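Local coordinates for halohydrin epoxidase A (Corynebacterium sp., PDB 4Z9F), which probably interconverts halohydrins and epoxides with release or uptake of hydrogen halide, on a Rossmann-type fold related to reductases, at residues 130-138 with 148-159; 9-17 with 177-185. The protein carries 1 engineered substitution. All blocks are in the same frame, centred on the assembly; numbering follows the deposited sequence.

Interaction 1 of 2, residues 130-138 with 148-159; sequences IFITSSVGK and GPARAATVALVE
Phe131 meets Val158 and Thr154 at the start of a beta-alpha-beta crossover, where strand 130-132 runs nearly antiparallel (168°) to helix 148-159, their axes 9.5 Å apart at closest. The ring of Phe131 brings CD1 to 3.4 Å from Val158 CG2 and turns CD2 toward Thr154 CG2, while Thr154 OG1 bonds outside the pair to Leu106 O. Beyond the strand, Thr133 crosses Val155 at about a right angle, with OG1 and CG2 against Val155 CG2, and its OG1 bonds to Ile175 O of strand 170-177. Arg151 folds its chain at chi2 (-67°), which lays the guanidinium across the backbone: Thr133 O stands over the centre of one face, 3.4 Å from Arg151 CZ. Although NH2 is also close to Ile132 O, the angle is poor; the group is instead fixed by NH1 to Tyr147 OH and NH2 to Asp80 O. The spacing of Ser134, Tyr147 and Arg151 is consistent with the Ser-Tyr-Arg arrangement of halohydrin dehalogenases. Ser134 packs CB on Arg151 CG, and its OG accepts Val136 N at 3.3 Å in an ST turn that opens the 3-10 segment 135-137. Gly137 then nears the helix, with its CA 3.9 Å from Val155 CG2, and a water joins Gly137 O (3.2 Å) to Ala152 O (2.8 Å), donating to both. Outermost, Lys138 NZ forms a salt bridge 2.8 Å from Glu159 OE1, met on the syn side 16° out of the carboxylate plane. Another subunit packs its own Ala152 and Ala156 on Ala156 and Ala152 of this helix.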
ATOM      1  N   ILE C 130      20.566  -1.891   6.333  1.00 21.29           N
ATOM      2  CA  ILE C 130      19.451  -2.812   6.135  1.00 21.11           C
ATOM      3  C   ILE C 130      18.761  -3.003   7.473  1.00 25.38           C
ATOM      4  O   ILE C 130      19.382  -3.469   8.436  1.00 22.66           O
ATOM      5  CB  ILE C 130      19.930  -4.154   5.567  1.00 23.10           C
ATOM      6  CG1 ILE C 130      20.635  -3.924   4.236  1.00 22.86           C
ATOM      7  CG2 ILE C 130      18.751  -5.110   5.388  1.00 23.37           C
ATOM      8  CD1 ILE C 130      21.516  -5.040   3.829  1.00 18.29           C
ATOM      9  N   PHE C 131      17.481  -2.643   7.539  1.00 20.34           N
ATOM     10  CA  PHE C 131      16.712  -2.746   8.767  1.00 20.47           C
ATOM     11  C   PHE C 131      15.887  -4.025   8.722  1.00 20.70           C
ATOM     12  O   PHE C 131      15.118  -4.238   7.777  1.00 22.85           O
ATOM     13  CB  PHE C 131      15.813  -1.523   8.952  1.00 18.17           C
ATOM     14  CG  PHE C 131      16.570  -0.260   9.237  1.00 17.93           C
ATOM     15  CD1 PHE C 131      17.152   0.473   8.208  1.00 19.74           C
ATOM     16  CD2 PHE C 131      16.684   0.209  10.538  1.00 16.96           C
ATOM     17  CE1 PHE C 131      17.844   1.658   8.477  1.00 15.50           C
ATOM     18  CE2 PHE C 131      17.389   1.385  10.813  1.00 21.84           C
ATOM     19  CZ  PHE C 131      17.962   2.108   9.781  1.00 19.13           C
ATOM     20  N   ILE C 132      16.066  -4.887   9.718  1.00 18.10           N
ATOM     21  CA  ILE C 132      15.217  -6.066   9.850  1.00 19.50           C
ATOM     22  C   ILE C 132      14.018  -5.665  10.688  1.00 20.51           C
ATOM     23  O   ILE C 132      14.161  -5.294  11.858  1.00 20.30           O
ATOM     24  CB  ILE C 132      15.965  -7.250  10.481  1.00 19.19           C
ATOM     25  CG1 ILE C 132      17.361  -7.406   9.874  1.00 19.07           C
ATOM     26  CG2 ILE C 132      15.135  -8.538  10.315  1.00 21.72           C
ATOM     27  CD1 ILE C 132      17.435  -7.875   8.425  1.00 18.32           C
ATOM     28  N   THR C 133      12.831  -5.718  10.080  1.00 21.56           N
ATOM     29  CA  THR C 133      11.622  -5.256  10.743  1.00 19.86           C
ATOM     30  C   THR C 133      10.688  -6.451  10.888  1.00 20.96           C
ATOM     31  O   THR C 133      11.028  -7.424  11.571  1.00 20.47           O
ATOM     32  CB  THR C 133      10.992  -4.090   9.965  1.00 20.19           C
ATOM     33  OG1 THR C 133      10.570  -4.516   8.660  1.00 18.99           O
ATOM     34  CG2 THR C 133      12.034  -2.969   9.791  1.00 19.21           C
ATOM     35  N   SER C 134       9.547  -6.424  10.214  1.00 20.27           N
ATOM     36  CA  SER C 134       8.582  -7.506  10.357  1.00 15.93           C
ATOM     37  C   SER C 134       7.547  -7.348   9.258  1.00 18.95           C
ATOM     38  O   SER C 134       7.363  -6.253   8.723  1.00 20.13           O
ATOM     39  CB  SER C 134       7.901  -7.481  11.723  1.00 20.81           C
ATOM     40  OG  SER C 134       6.871  -8.453  11.760  1.00 21.42           O
ATOM     41  N   SER C 135       6.853  -8.445   8.940  1.00 18.71           N
ATOM     42  CA  SER C 135       5.742  -8.317   8.005  1.00 18.20           C
ATOM     43  C   SER C 135       4.728  -7.296   8.502  1.00 21.10           C
ATOM     44  O   SER C 135       4.096  -6.602   7.692  1.00 22.77           O
ATOM     45  CB  SER C 135       5.068  -9.674   7.781  1.00 18.59           C
ATOM     46  OG  SER C 135       4.401 -10.102   8.951  1.00 17.91           O
ATOM     47  N   VAL C 136       4.567  -7.170   9.826  1.00 19.08           N
ATOM     48  CA  VAL C 136       3.597  -6.215  10.364  1.00 19.23           C
ATOM     49  C   VAL C 136       4.074  -4.780  10.232  1.00 22.27           C
ATOM     50  O   VAL C 136       3.337  -3.860  10.590  1.00 20.85           O
ATOM     51  CB  VAL C 136       3.223  -6.482  11.839  1.00 21.05           C
ATOM     52  CG1 VAL C 136       2.551  -7.840  11.969  1.00 18.34           C
ATOM     53  CG2 VAL C 136       4.451  -6.378  12.762  1.00 20.02           C
ATOM     54  N   GLY C 137       5.283  -4.557   9.724  1.00 18.08           N
ATOM     55  CA  GLY C 137       5.638  -3.209   9.327  1.00 20.75           C
ATOM     56  C   GLY C 137       4.816  -2.690   8.163  1.00 23.11           C
ATOM     57  O   GLY C 137       4.795  -1.477   7.922  1.00 23.15           O
ATOM     58  N   LYS C 138       4.141  -3.584   7.432  1.00 21.24           N
ATOM     59  CA  LYS C 138       3.328  -3.205   6.282  1.00 21.32           C
ATOM     60  C   LYS C 138       1.893  -3.719   6.382  1.00 23.05           C
ATOM     61  O   LYS C 138       0.980  -3.074   5.865  1.00 23.91           O
ATOM     62  CB  LYS C 138       3.974  -3.719   4.992  1.00 24.06           C
ATOM     63  CG  LYS C 138       5.098  -2.827   4.493  1.00 21.70           C
ATOM     64  CD  LYS C 138       4.533  -1.604   3.795  1.00 27.37           C
ATOM     65  CE  LYS C 138       5.639  -0.642   3.377  1.00 25.39           C
ATOM     66  NZ  LYS C 138       5.079   0.616   2.825  1.00 25.75           N
ATOM     67  N   GLY C 148       3.440  -3.974  16.098  1.00 18.26           N
ATOM     68  CA  GLY C 148       3.176  -3.524  14.750  1.00 18.50           C
ATOM     69  C   GLY C 148       3.500  -2.053  14.551  1.00 19.22           C
ATOM     70  O   GLY C 148       4.288  -1.694  13.671  1.00 20.64           O
ATOM     71  N   PRO C 149       2.860  -1.170  15.330  1.00 20.68           N
ATOM     72  CA  PRO C 149       3.197   0.263  15.240  1.00 18.35           C
ATOM     73  C   PRO C 149       4.692   0.552  15.301  1.00 23.06           C
ATOM     74  O   PRO C 149       5.202   1.339  14.493  1.00 19.34           O
ATOM     75  CB  PRO C 149       2.445   0.851  16.436  1.00 18.78           C
ATOM     76  CG  PRO C 149       1.196   0.017  16.478  1.00 20.62           C
ATOM     77  CD  PRO C 149       1.647  -1.386  16.140  1.00 18.91           C
ATOM     78  N   ALA C 150       5.410  -0.081  16.227  1.00 18.67           N
ATOM     79  CA  ALA C 150       6.848   0.164  16.331  1.00 18.51           C
ATOM     80  C   ALA C 150       7.595  -0.290  15.076  1.00 20.19           C
ATOM     81  O   ALA C 150       8.505   0.404  14.601  1.00 20.20           O
ATOM     82  CB  ALA C 150       7.397  -0.523  17.582  1.00 21.02           C
ATOM     83  N   ARG C 151       7.240  -1.454  14.529  1.00 18.93           N
ATOM     84  CA  ARG C 151       7.856  -1.886  13.276  1.00 17.00           C
ATOM     85  C   ARG C 151       7.499  -0.940  12.131  1.00 19.86           C
ATOM     86  O   ARG C 151       8.350  -0.618  11.295  1.00 19.81           O
ATOM     87  CB  ARG C 151       7.424  -3.309  12.923  1.00 16.94           C
ATOM     88  CG  ARG C 151       7.930  -4.387  13.877  1.00 19.54           C
ATOM     89  CD  ARG C 151       9.442  -4.549  13.808  1.00 20.80           C
ATOM     90  NE  ARG C 151       9.885  -5.777  14.475  1.00 20.26           N
ATOM     91  CZ  ARG C 151      11.156  -6.104  14.663  1.00 21.53           C
ATOM     92  NH1 ARG C 151      11.463  -7.239  15.269  1.00 19.59           N
ATOM     93  NH2 ARG C 151      12.119  -5.286  14.263  1.00 21.74           N
ATOM     94  N   ALA C 152       6.238  -0.516  12.050  1.00 17.96           N
ATOM     95  CA  ALA C 152       5.847   0.362  10.943  1.00 20.01           C
ATOM     96  C   ALA C 152       6.588   1.691  10.997  1.00 20.12           C
ATOM     97  O   ALA C 152       6.895   2.274   9.951  1.00 18.47           O
ATOM     98  CB  ALA C 152       4.334   0.600  10.952  1.00 16.67           C
ATOM     99  N   ALA C 153       6.860   2.200  12.197  1.00 19.15           N
ATOM    100  CA  ALA C 153       7.640   3.434  12.291  1.00 20.94           C
ATOM    101  C   ALA C 153       9.000   3.269  11.625  1.00 21.29           C
ATOM    102  O   ALA C 153       9.453   4.158  10.898  1.00 18.87           O
ATOM    103  CB  ALA C 153       7.805   3.857  13.757  1.00 18.95           C
ATOM    104  N   THR C 154       9.650   2.123  11.833  1.00 20.10           N
ATOM    105  CA  THR C 154      10.985   1.918  11.286  1.00 20.61           C
ATOM    106  C   THR C 154      10.957   1.617   9.789  1.00 18.74           C
ATOM    107  O   THR C 154      11.896   1.962   9.062  1.00 17.44           O
ATOM    108  CB  THR C 154      11.687   0.812  12.075  1.00 21.07           C
ATOM    109  OG1 THR C 154      11.781   1.223  13.442  1.00 19.44           O
ATOM    110  CG2 THR C 154      13.058   0.554  11.548  1.00 17.62           C
ATOM    111  N   VAL C 155       9.886   1.015   9.289  1.00 21.98           N
ATOM    112  CA  VAL C 155       9.761   0.923   7.843  1.00 17.56           C
ATOM    113  C   VAL C 155       9.618   2.317   7.244  1.00 14.99           C
ATOM    114  O   VAL C 155      10.230   2.632   6.220  1.00 17.69           O
ATOM    115  CB  VAL C 155       8.576   0.015   7.467  1.00 18.91           C
ATOM    116  CG1 VAL C 155       8.399  -0.021   5.948  1.00 17.35           C
ATOM    117  CG2 VAL C 155       8.803  -1.403   8.006  1.00 16.27           C
ATOM    118  N   ALA C 156       8.796   3.163   7.871  1.00 18.55           N
ATOM    119  CA  ALA C 156       8.609   4.534   7.402  1.00 20.10           C
ATOM    120  C   ALA C 156       9.887   5.349   7.534  1.00 20.57           C
ATOM    121  O   ALA C 156      10.129   6.264   6.734  1.00 19.94           O
ATOM    122  CB  ALA C 156       7.476   5.199   8.189  1.00 20.69           C
ATOM    123  N   LEU C 157      10.713   5.040   8.535  1.00 17.59           N
ATOM    124  CA  LEU C 157      12.012   5.700   8.632  1.00 21.38           C
ATOM    125  C   LEU C 157      12.871   5.376   7.416  1.00 20.32           C
ATOM    126  O   LEU C 157      13.484   6.269   6.816  1.00 18.55           O
ATOM    127  CB  LEU C 157      12.712   5.285   9.925  1.00 20.01           C
ATOM    128  CG  LEU C 157      14.195   5.656  10.089  1.00 18.37           C
ATOM    129  CD1 LEU C 157      14.322   7.126  10.446  1.00 19.00           C
ATOM    130  CD2 LEU C 157      14.810   4.776  11.163  1.00 18.38           C
ATOM    131  N   VAL C 158      12.889   4.107   7.012  1.00 20.50           N
ATOM    132  CA  VAL C 158      13.599   3.707   5.801  1.00 18.51           C
ATOM    133  C   VAL C 158      13.070   4.456   4.583  1.00 18.94           C
ATOM    134  O   VAL C 158      13.839   5.022   3.795  1.00 17.35           O
ATOM    135  CB  VAL C 158      13.487   2.187   5.606  1.00 17.90           C
ATOM    136  CG1 VAL C 158      13.930   1.794   4.211  1.00 14.56           C
ATOM    137  CG2 VAL C 158      14.302   1.473   6.669  1.00 18.17           C
ATOM    138  N   GLU C 159      11.746   4.439   4.384  1.00 14.62           N
ATOM    139  CA  GLU C 159      11.184   5.029   3.173  1.00 16.75           C
ATOM    140  C   GLU C 159      11.465   6.527   3.106  1.00 17.54           C
ATOM    141  O   GLU C 159      11.692   7.075   2.022  1.00 20.10           O
ATOM    142  CB  GLU C 159       9.679   4.768   3.121  1.00 19.51           C
ATOM    143  CG  GLU C 159       9.367   3.299   3.060  1.00 18.44           C
ATOM    144  CD  GLU C 159       7.882   3.008   2.951  1.00 23.97           C
ATOM    145  OE1 GLU C 159       7.557   1.894   2.494  1.00 26.68           O
ATOM    146  OE2 GLU C 159       7.055   3.880   3.323  1.00 28.48           O
TER
HETATM  147  O   HOH W   1       5.307   1.670   7.694  1.00 24.54           O

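Interaction 2 of 2, residues 9-17 with 177-185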
ATOM      1  N   ALA C   9      23.237  -9.869  17.386  1.00 22.62           N
ATOM      2  CA  ALA C   9      23.772 -10.873  16.474  1.00 22.74           C
ATOM      3  C   ALA C   9      23.326 -12.293  16.797  1.00 22.88           C
ATOM      4  O   ALA C   9      23.436 -13.173  15.934  1.00 24.15           O
ATOM      5  CB  ALA C   9      25.303 -10.812  16.465  1.00 23.71           C
ATOM      6  N   ARG C  10      22.834 -12.552  18.001  1.00 21.51           N
ATOM      7  CA  ARG C  10      22.441 -13.906  18.370  1.00 26.51           C
ATOM      8  C   ARG C  10      20.949 -14.156  18.195  1.00 28.70           C
ATOM      9  O   ARG C  10      20.467 -15.242  18.537  1.00 27.41           O
ATOM     10  CB  ARG C  10      22.866 -14.191  19.810  1.00 28.39           C
ATOM     11  CG  ARG C  10      24.373 -14.037  19.989  1.00 31.42           C
ATOM     12  CD  ARG C  10      24.785 -14.157  21.428  1.00 36.92           C
ATOM     13  NE  ARG C  10      24.787 -15.540  21.881  1.00 45.30           N
ATOM     14  CZ  ARG C  10      25.280 -15.931  23.050  1.00 48.84           C
ATOM     15  NH1 ARG C  10      25.811 -15.036  23.874  1.00 48.13           N
ATOM     16  NH2 ARG C  10      25.244 -17.213  23.392  1.00 49.48           N
ATOM     17  N   HIS C  11      20.212 -13.192  17.648  1.00 23.44           N
ATOM     18  CA  HIS C  11      18.762 -13.237  17.658  1.00 22.94           C
ATOM     19  C   HIS C  11      18.213 -12.910  16.276  1.00 27.16           C
ATOM     20  O   HIS C  11      18.923 -12.377  15.417  1.00 25.69           O
ATOM     21  CB  HIS C  11      18.204 -12.260  18.694  1.00 24.12           C
ATOM     22  CG  HIS C  11      18.686 -12.531  20.083  1.00 24.49           C
ATOM     23  ND1 HIS C  11      18.079 -13.446  20.914  1.00 25.76           N
ATOM     24  CD2 HIS C  11      19.732 -12.025  20.779  1.00 26.64           C
ATOM     25  CE1 HIS C  11      18.726 -13.489  22.066  1.00 28.11           C
ATOM     26  NE2 HIS C  11      19.731 -12.633  22.011  1.00 28.93           N
ATOM     27  N   PHE C  12      16.935 -13.263  16.073  1.00 24.42           N
ATOM     28  CA  PHE C  12      16.199 -12.885  14.866  1.00 22.90           C
ATOM     29  C   PHE C  12      16.995 -13.220  13.599  1.00 23.10           C
ATOM     30  O   PHE C  12      17.359 -14.379  13.367  1.00 22.79           O
ATOM     31  CB  PHE C  12      15.858 -11.390  14.947  1.00 25.25           C
ATOM     32  CG  PHE C  12      14.644 -10.973  14.149  1.00 24.10           C
ATOM     33  CD1 PHE C  12      13.771 -11.910  13.613  1.00 21.48           C
ATOM     34  CD2 PHE C  12      14.385  -9.628  13.933  1.00 19.62           C
ATOM     35  CE1 PHE C  12      12.660 -11.506  12.885  1.00 23.84           C
ATOM     36  CE2 PHE C  12      13.279  -9.220  13.209  1.00 21.19           C
ATOM     37  CZ  PHE C  12      12.412 -10.162  12.678  1.00 23.17           C
ATOM     38  N   ALA C  13      17.289 -12.222  12.777  1.00 21.84           N
ATOM     39  CA  ALA C  13      18.051 -12.445  11.560  1.00 19.17           C
ATOM     40  C   ALA C  13      19.556 -12.353  11.770  1.00 21.08           C
ATOM     41  O   ALA C  13      20.309 -12.474  10.796  1.00 21.99           O
ATOM     42  CB  ALA C  13      17.622 -11.443  10.478  1.00 19.98           C
ATOM     43  N   GLY C  14      20.010 -12.151  13.004  1.00 22.31           N
ATOM     44  CA  GLY C  14      21.426 -12.019  13.291  1.00 23.82           C
ATOM     45  C   GLY C  14      22.271 -13.164  12.766  1.00 22.34           C
ATOM     46  O   GLY C  14      23.175 -12.971  11.946  1.00 27.60           O
ATOM     47  N   PRO C  15      21.992 -14.391  13.221  1.00 23.08           N
ATOM     48  CA  PRO C  15      22.812 -15.532  12.772  1.00 22.32           C
ATOM     49  C   PRO C  15      22.875 -15.692  11.265  1.00 22.65           C
ATOM     50  O   PRO C  15      23.940 -16.012  10.718  1.00 20.08           O
ATOM     51  CB  PRO C  15      22.128 -16.728  13.450  1.00 22.52           C
ATOM     52  CG  PRO C  15      21.585 -16.144  14.717  1.00 23.56           C
ATOM     53  CD  PRO C  15      21.132 -14.746  14.362  1.00 23.37           C
ATOM     54  N   ALA C  16      21.765 -15.469  10.566  1.00 22.27           N
ATOM     55  CA  ALA C  16      21.789 -15.603   9.113  1.00 20.40           C
ATOM     56  C   ALA C  16      22.689 -14.549   8.480  1.00 20.30           C
ATOM     57  O   ALA C  16      23.431 -14.843   7.532  1.00 22.36           O
ATOM     58  CB  ALA C  16      20.364 -15.501   8.552  1.00 21.31           C
ATOM     59  N   ALA C  17      22.623 -13.320   8.990  1.00 22.02           N
ATOM     60  CA  ALA C  17      23.405 -12.224   8.433  1.00 21.62           C
ATOM     61  C   ALA C  17      24.888 -12.421   8.722  1.00 20.85           C
ATOM     62  O   ALA C  17      25.730 -12.278   7.832  1.00 21.33           O
ATOM     63  CB  ALA C  17      22.905 -10.899   9.001  1.00 21.25           C
ATOM     64  N   PRO C 177      10.245  -9.915   7.622  1.00 19.47           N
ATOM     65  CA  PRO C 177      10.118 -11.376   7.650  1.00 19.19           C
ATOM     66  C   PRO C 177       8.857 -11.839   8.362  1.00 18.37           C
ATOM     67  O   PRO C 177       8.327 -11.171   9.252  1.00 16.63           O
ATOM     68  CB  PRO C 177      11.368 -11.836   8.425  1.00 22.18           C
ATOM     69  CG  PRO C 177      12.198 -10.584   8.676  1.00 22.52           C
ATOM     70  CD  PRO C 177      11.239  -9.427   8.593  1.00 17.68           C
ATOM     71  N   ASN C 178       8.398 -13.019   7.945  1.00 17.94           N
ATOM     72  CA  ASN C 178       7.454 -13.865   8.670  1.00 20.05           C
ATOM     73  C   ASN C 178       7.680 -15.286   8.169  1.00 17.07           C
ATOM     74  O   ASN C 178       8.176 -15.492   7.059  1.00 16.56           O
ATOM     75  CB  ASN C 178       5.988 -13.431   8.460  1.00 18.99           C
ATOM     76  CG  ASN C 178       5.054 -13.933   9.571  1.00 24.26           C
ATOM     77  OD1 ASN C 178       5.482 -14.610  10.518  1.00 23.53           O
ATOM     78  ND2 ASN C 178       3.764 -13.596   9.456  1.00 28.94           N
ATOM     79  N   PHE C 179       7.316 -16.265   8.999  1.00 19.10           N
ATOM     80  CA  PHE C 179       7.551 -17.669   8.666  1.00 16.27           C
ATOM     81  C   PHE C 179       8.993 -17.894   8.235  1.00 16.34           C
ATOM     82  O   PHE C 179       9.283 -18.643   7.307  1.00 18.27           O
ATOM     83  CB  PHE C 179       6.563 -18.137   7.605  1.00 19.12           C
ATOM     84  CG  PHE C 179       5.134 -18.024   8.051  1.00 20.12           C
ATOM     85  CD1 PHE C 179       4.318 -17.015   7.572  1.00 18.26           C
ATOM     86  CD2 PHE C 179       4.623 -18.915   8.980  1.00 21.10           C
ATOM     87  CE1 PHE C 179       3.005 -16.915   7.989  1.00 23.45           C
ATOM     88  CE2 PHE C 179       3.303 -18.819   9.400  1.00 23.55           C
ATOM     89  CZ  PHE C 179       2.500 -17.821   8.906  1.00 23.68           C
ATOM     90  N   PHE C 180       9.904 -17.212   8.922  1.00 18.09           N
ATOM     91  CA  PHE C 180      11.334 -17.247   8.642  1.00 18.93           C
ATOM     92  C   PHE C 180      12.004 -18.102   9.712  1.00 16.77           C
ATOM     93  O   PHE C 180      11.905 -17.789  10.902  1.00 20.88           O
ATOM     94  CB  PHE C 180      11.868 -15.813   8.635  1.00 16.60           C
ATOM     95  CG  PHE C 180      13.348 -15.705   8.762  1.00 17.46           C
ATOM     96  CD1 PHE C 180      13.911 -14.735   9.582  1.00 19.08           C
ATOM     97  CD2 PHE C 180      14.180 -16.548   8.045  1.00 17.21           C
ATOM     98  CE1 PHE C 180      15.290 -14.615   9.686  1.00 17.65           C
ATOM     99  CE2 PHE C 180      15.559 -16.444   8.165  1.00 22.39           C
ATOM    100  CZ  PHE C 180      16.105 -15.483   8.985  1.00 15.68           C
ATOM    101  N   ASN C 181      12.647 -19.201   9.292  1.00 18.22           N
ATOM    102  CA  ASN C 181      13.323 -20.091  10.241  1.00 18.17           C
ATOM    103  C   ASN C 181      14.454 -19.337  10.926  1.00 19.05           C
ATOM    104  O   ASN C 181      15.497 -19.064  10.320  1.00 21.83           O
ATOM    105  CB  ASN C 181      13.838 -21.341   9.519  1.00 17.47           C
ATOM    106  CG  ASN C 181      14.640 -22.288  10.424  1.00 20.98           C
ATOM    107  OD1 ASN C 181      15.509 -23.000   9.932  1.00 23.75           O
ATOM    108  ND2 ASN C 181      14.366 -22.292  11.723  1.00 21.25           N
ATOM    109  N   ASN C 182      14.242 -18.971  12.179  1.00 20.00           N
ATOM    110  CA  ASN C 182      15.192 -18.151  12.913  1.00 20.89           C
ATOM    111  C   ASN C 182      15.000 -18.420  14.398  1.00 20.44           C
ATOM    112  O   ASN C 182      13.918 -18.854  14.816  1.00 22.03           O
ATOM    113  CB  ASN C 182      15.008 -16.657  12.576  1.00 18.95           C
ATOM    114  CG  ASN C 182      13.837 -16.028  13.287  1.00 19.08           C
ATOM    115  OD1 ASN C 182      13.942 -15.655  14.451  1.00 18.66           O
ATOM    116  ND2 ASN C 182      12.702 -15.883  12.577  1.00 21.55           N
ATOM    117  N   PRO C 183      16.028 -18.188  15.223  1.00 22.77           N
ATOM    118  CA  PRO C 183      15.942 -18.606  16.634  1.00 21.39           C
ATOM    119  C   PRO C 183      14.936 -17.833  17.459  1.00 21.77           C
ATOM    120  O   PRO C 183      14.540 -18.323  18.527  1.00 24.67           O
ATOM    121  CB  PRO C 183      17.368 -18.373  17.154  1.00 23.78           C
ATOM    122  CG  PRO C 183      17.869 -17.260  16.307  1.00 21.98           C
ATOM    123  CD  PRO C 183      17.340 -17.579  14.927  1.00 20.17           C
ATOM    124  N   THR C 184      14.507 -16.647  17.023  1.00 20.54           N
ATOM    125  CA  THR C 184      13.549 -15.899  17.823  1.00 20.28           C
ATOM    126  C   THR C 184      12.126 -16.397  17.596  1.00 20.00           C
ATOM    127  O   THR C 184      11.454 -16.824  18.537  1.00 19.88           O
ATOM    128  CB  THR C 184      13.652 -14.403  17.526  1.00 23.13           C
ATOM    129  OG1 THR C 184      14.967 -13.954  17.867  1.00 19.87           O
ATOM    130  CG2 THR C 184      12.642 -13.646  18.364  1.00 24.85           C
ATOM    131  N   TYR C 185      11.657 -16.383  16.344  1.00 19.51           N
ATOM    132  CA  TYR C 185      10.238 -16.613  16.096  1.00 20.13           C
ATOM    133  C   TYR C 185       9.905 -17.992  15.545  1.00 21.35           C
ATOM    134  O   TYR C 185       8.789 -18.468  15.769  1.00 20.65           O
ATOM    135  CB  TYR C 185       9.695 -15.550  15.142  1.00 23.60           C
ATOM    136  CG  TYR C 185       9.626 -14.183  15.784  1.00 23.44           C
ATOM    137  CD1 TYR C 185       8.801 -13.955  16.878  1.00 23.41           C
ATOM    138  CD2 TYR C 185      10.382 -13.129  15.299  1.00 25.88           C
ATOM    139  CE1 TYR C 185       8.731 -12.708  17.476  1.00 27.46           C
ATOM    140  CE2 TYR C 185      10.324 -11.877  15.893  1.00 24.94           C
ATOM    141  CZ  TYR C 185       9.484 -11.674  16.974  1.00 27.14           C
ATOM    142  OH  TYR C 185       9.398 -10.431  17.576  1.00 30.99           O
TER
HETATM  143  O   HOH W   2      15.618 -14.857  20.396  1.00 25.56           O
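Segment 177-185 grips Phe12 from several sides. It lies second in the type II' turn His11 to Gly14, where reductase relatives carry the glycine-rich cofactor loop; in halohydrin dehalogenases a phenylalanine here and the loop after strand 170-177 probably border the halide pocket. Phe12 N donates to Thr184 OG1 at 2.8 Å, and a water joins that oxygen (2.8 Å) to His11 ND1 (2.9 Å). A Phe12 chi1 of -155° turns CG to the far side from the backbone N, its ring lying between Tyr185, Pro177 and Asn182. Tyr185 points its edge at the Phe12 face, offset: centroids 5.5 Å apart, planes at 84°, Phe12 CE1 3.7 Å from Tyr185 CD2. Phe12 CZ reaches Pro177 CG; Asn182 OD1 lies at the ring edge. Asn182 chi1 of 78° holds CG between its backbone N and carbonyl carbon, which brings OD1 to Thr184 N (2.8 Å, an Asx turn) and Tyr185 N (3.1 Å, an Asx motif), while CB sits over a face of Phe180, whose edge meets Ala13. Asn79 of strand 73-79 bonds His11 O and Ala13 N; Ile132 of strand 127-132 packs on Phe12 and Pro177, and Met216 of helix 213-224 on Pro177 and Phe180.

From the N terminus, strand 3-6 leads into segment 9-17, which meets 177-185, just after strand 170-177, only after 159 intervening residues; interaction 2 thus closes a very long loop. Within it lies interaction 1, a short closure that brings 130-138 back to 148-159 over nine intervening residues. The two are therefore nested, not crossed, with centres about 16 Å apart. They meet directly: Ser135 N is probably hydrogen-bonded to Pro177 O at 3.1 Å, and Arg151 NH1 lies 3.4 Å from Phe12 CE2. Together they tie the carboxyl ends of strands 3-6, 127-132 and 170-177 to helices 14-23 and 147-165.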